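Long-range contact in protein Kinase A (Toxoplasma gondii, PDB 5J3U), which binds cAMP through two cyclic nucleotide-binding domains and, as in related regulatory chains, probably inhibits the kinase A catalytic subunit until cAMP arrives: residues E56-Q62 against D110-R116. Numbering follows the deposited sequence.
Sequences ECLYIVQ and DLWELGR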
loop_
_atom_site.group_PDB
_atom_site.type_symbol
_atom_site.label_atom_id
_atom_site.label_comp_id
_atom_site.label_asym_id
_atom_site.label_seq_id
_atom_site.Cartn_x
_atom_site.Cartn_y
_atom_site.Cartn_z
ATOM N N GLU A 56 8.551 -21.890 -2.009
ATOM C CA GLU A 56 9.858 -21.516 -1.433
ATOM C C GLU A 56 10.316 -20.149 -1.847
ATOM O O GLU A 56 11.424 -19.783 -1.527
ATOM C CB GLU A 56 10.955 -22.552 -1.734
ATOM C CG GLU A 56 10.620 -23.998 -1.378
ATOM C CD GLU A 56 10.264 -24.248 0.087
ATOM O OE1 GLU A 56 10.626 -23.474 1.003
ATOM O OE2 GLU A 56 9.593 -25.264 0.336
ATOM N N CYS A 57 9.465 -19.400 -2.524
ATOM C CA CYS A 57 9.767 -18.035 -2.876
ATOM C C CYS A 57 8.490 -17.232 -3.111
ATOM O O CYS A 57 7.385 -17.802 -3.199
ATOM C CB CYS A 57 10.614 -18.035 -4.128
ATOM S SG CYS A 57 9.791 -18.762 -5.540
ATOM N N LEU A 58 8.655 -15.915 -3.236
ATOM C CA LEU A 58 7.616 -15.029 -3.688
ATOM C C LEU A 58 8.159 -14.219 -4.827
ATOM O O LEU A 58 9.361 -14.262 -5.090
ATOM C CB LEU A 58 7.121 -14.176 -2.539
ATOM C CG LEU A 58 8.067 -13.131 -1.910
ATOM C CD1 LEU A 58 8.285 -11.951 -2.846
ATOM C CD2 LEU A 58 7.468 -12.614 -0.607
ATOM N N TYR A 59 7.272 -13.547 -5.530
ATOM C CA TYR A 59 7.623 -12.702 -6.653
ATOM C C TYR A 59 7.024 -11.324 -6.549
ATOM O O TYR A 59 5.939 -11.142 -6.003
ATOM C CB TYR A 59 7.054 -13.325 -7.939
ATOM C CG TYR A 59 7.552 -14.719 -8.185
ATOM C CD1 TYR A 59 8.760 -14.940 -8.870
ATOM C CD2 TYR A 59 6.853 -15.810 -7.715
ATOM C CE1 TYR A 59 9.226 -16.203 -9.091
ATOM C CE2 TYR A 59 7.312 -17.086 -7.953
ATOM C CZ TYR A 59 8.498 -17.268 -8.630
ATOM O OH TYR A 59 8.945 -18.535 -8.831
ATOM N N ILE A 60 7.696 -10.354 -7.177
ATOM C CA ILE A 60 7.089 -9.078 -7.441
ATOM C C ILE A 60 7.207 -8.743 -8.927
ATOM O O ILE A 60 8.192 -9.077 -9.588
ATOM C CB ILE A 60 7.656 -7.996 -6.493
ATOM C CG1 ILE A 60 6.860 -6.698 -6.654
ATOM C CG2 ILE A 60 9.124 -7.749 -6.771
ATOM C CD1 ILE A 60 6.971 -5.719 -5.491
ATOM N N VAL A 61 6.194 -8.101 -9.473
ATOM C CA VAL A 61 6.120 -7.889 -10.890
ATOM C C VAL A 61 6.739 -6.554 -11.242
ATOM O O VAL A 61 6.276 -5.557 -10.788
ATOM C CB VAL A 61 4.651 -7.896 -11.386
ATOM C CG1 VAL A 61 4.559 -7.660 -12.884
ATOM C CG2 VAL A 61 3.984 -9.204 -11.044
ATOM N N GLN A 62 7.773 -6.561 -12.068
ATOM C CA GLN A 62 8.241 -5.296 -12.667
ATOM C C GLN A 62 7.359 -4.938 -13.894
ATOM O O GLN A 62 6.873 -3.802 -14.047
ATOM C CB GLN A 62 9.729 -5.358 -12.988
ATOM C CG GLN A 62 10.215 -4.055 -13.613
ATOM C CD GLN A 62 11.683 -4.035 -13.861
ATOM O OE1 GLN A 62 12.444 -4.775 -13.246
ATOM N NE2 GLN A 62 12.099 -3.188 -14.793
ATOM N N ASP A 110 8.378 -9.673 -16.421
ATOM C CA ASP A 110 9.683 -9.424 -15.861
ATOM C C ASP A 110 9.418 -9.369 -14.363
ATOM O O ASP A 110 8.754 -8.452 -13.883
ATOM C CB ASP A 110 10.220 -8.102 -16.400
ATOM C CG ASP A 110 11.694 -7.929 -16.144
ATOM O OD1 ASP A 110 12.296 -8.834 -15.548
ATOM O OD2 ASP A 110 12.242 -6.873 -16.542
ATOM N N LEU A 111 9.881 -10.400 -13.672
ATOM C CA LEU A 111 9.649 -10.593 -12.237
ATOM C C LEU A 111 10.975 -10.549 -11.474
ATOM O O LEU A 111 12.054 -10.731 -12.045
ATOM C CB LEU A 111 9.093 -12.003 -12.007
ATOM C CG LEU A 111 7.865 -12.387 -12.885
ATOM C CD1 LEU A 111 7.463 -13.782 -12.471
ATOM C CD2 LEU A 111 6.706 -11.415 -12.757
ATOM N N TRP A 112 10.857 -10.364 -10.166
ATOM C CA TRP A 112 11.960 -10.482 -9.255
ATOM C C TRP A 112 11.527 -11.453 -8.204
ATOM O O TRP A 112 10.441 -11.348 -7.662
ATOM C CB TRP A 112 12.290 -9.153 -8.626
ATOM C CG TRP A 112 12.740 -8.170 -9.623
ATOM C CD1 TRP A 112 11.991 -7.264 -10.298
ATOM C CD2 TRP A 112 14.069 -8.044 -10.112
ATOM N NE1 TRP A 112 12.774 -6.560 -11.181
ATOM C CE2 TRP A 112 14.064 -7.006 -11.063
ATOM C CE3 TRP A 112 15.273 -8.691 -9.810
ATOM C CZ2 TRP A 112 15.224 -6.584 -11.709
ATOM C CZ3 TRP A 112 16.404 -8.268 -10.442
ATOM C CH2 TRP A 112 16.360 -7.244 -11.410
ATOM N N GLU A 113 12.378 -12.391 -7.931
ATOM C CA GLU A 113 12.111 -13.518 -7.052
ATOM C C GLU A 113 12.866 -13.376 -5.717
ATOM O O GLU A 113 14.061 -13.091 -5.733
ATOM C CB GLU A 113 12.553 -14.788 -7.785
ATOM C CG GLU A 113 12.453 -16.060 -6.952
ATOM C CD GLU A 113 12.884 -17.318 -7.701
ATOM O OE1 GLU A 113 12.687 -17.390 -8.914
ATOM O OE2 GLU A 113 13.428 -18.229 -7.050
ATOM N N LEU A 114 12.191 -13.611 -4.583
ATOM C CA LEU A 114 12.779 -13.588 -3.271
ATOM C C LEU A 114 12.601 -14.926 -2.593
ATOM O O LEU A 114 11.451 -15.438 -2.446
ATOM C CB LEU A 114 12.091 -12.526 -2.382
ATOM C CG LEU A 114 12.651 -12.356 -0.952
ATOM C CD1 LEU A 114 14.097 -11.870 -0.930
ATOM C CD2 LEU A 114 11.819 -11.368 -0.167
ATOM N N GLY A 115 13.701 -15.489 -2.102
ATOM C CA GLY A 115 13.646 -16.772 -1.398
ATOM C C GLY A 115 13.065 -16.717 -0.000
ATOM O O GLY A 115 13.074 -15.684 0.670
ATOM N N ARG A 116 12.490 -17.838 0.401
ATOM C CA ARG A 116 11.866 -17.988 1.704
ATOM C C ARG A 116 12.815 -17.659 2.866
ATOM O O ARG A 116 12.391 -17.047 3.858
ATOM C CB ARG A 116 11.326 -19.417 1.862
ATOM C CG ARG A 116 10.813 -19.733 3.247
ATOM C CD ARG A 116 10.383 -21.177 3.370
ATOM N NE ARG A 116 9.105 -21.442 2.721
ATOM C CZ ARG A 116 7.894 -21.235 3.255
ATOM N NH1 ARG A 116 7.753 -20.683 4.460
ATOM N NH2 ARG A 116 6.791 -21.575 2.559
#
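The indole of W112 and the amide of Q62 lie almost in one plane, 4° apart, and NE1 of W112 gives its hydrogen to OE1 of Q62 at 2.7 Å. Q62 gets there on a fully extended chain, CG anti to the backbone N (chi1 180°). Its own N reaches D110 O at 2.8 Å, so backbone and side chain both hold this corner. Further along, L58 pairs with L114 and I60 with W112 through two hydrogen bonds each; on their face I60 CG2 meets W112 CB, and L58 CD1 rests 3.9 Å from L114 CB. These are neighbouring antiparallel strands in the jelly-roll beta barrel of a cyclic nucleotide-binding domain, with a bound cAMP about 7 Å from the L58 side chain. On the other face the Y59 ring runs beside E113, with CE1 3.7 Å from OE1, while CD1 touches L111 CD1; F88 meets the same ring. At the far end R116 N, in the first turn of helix 116-138, bonds E56 O from above the carbonyl plane. R116 NE also forms a salt bridge with E56 OE1 (3.1 Å), though the hydrogen bond within it is weak and bent, 126° at the hydrogen; the guanidinium is positioned chiefly by NH2, bonded to the carbonyls of G55 and A92.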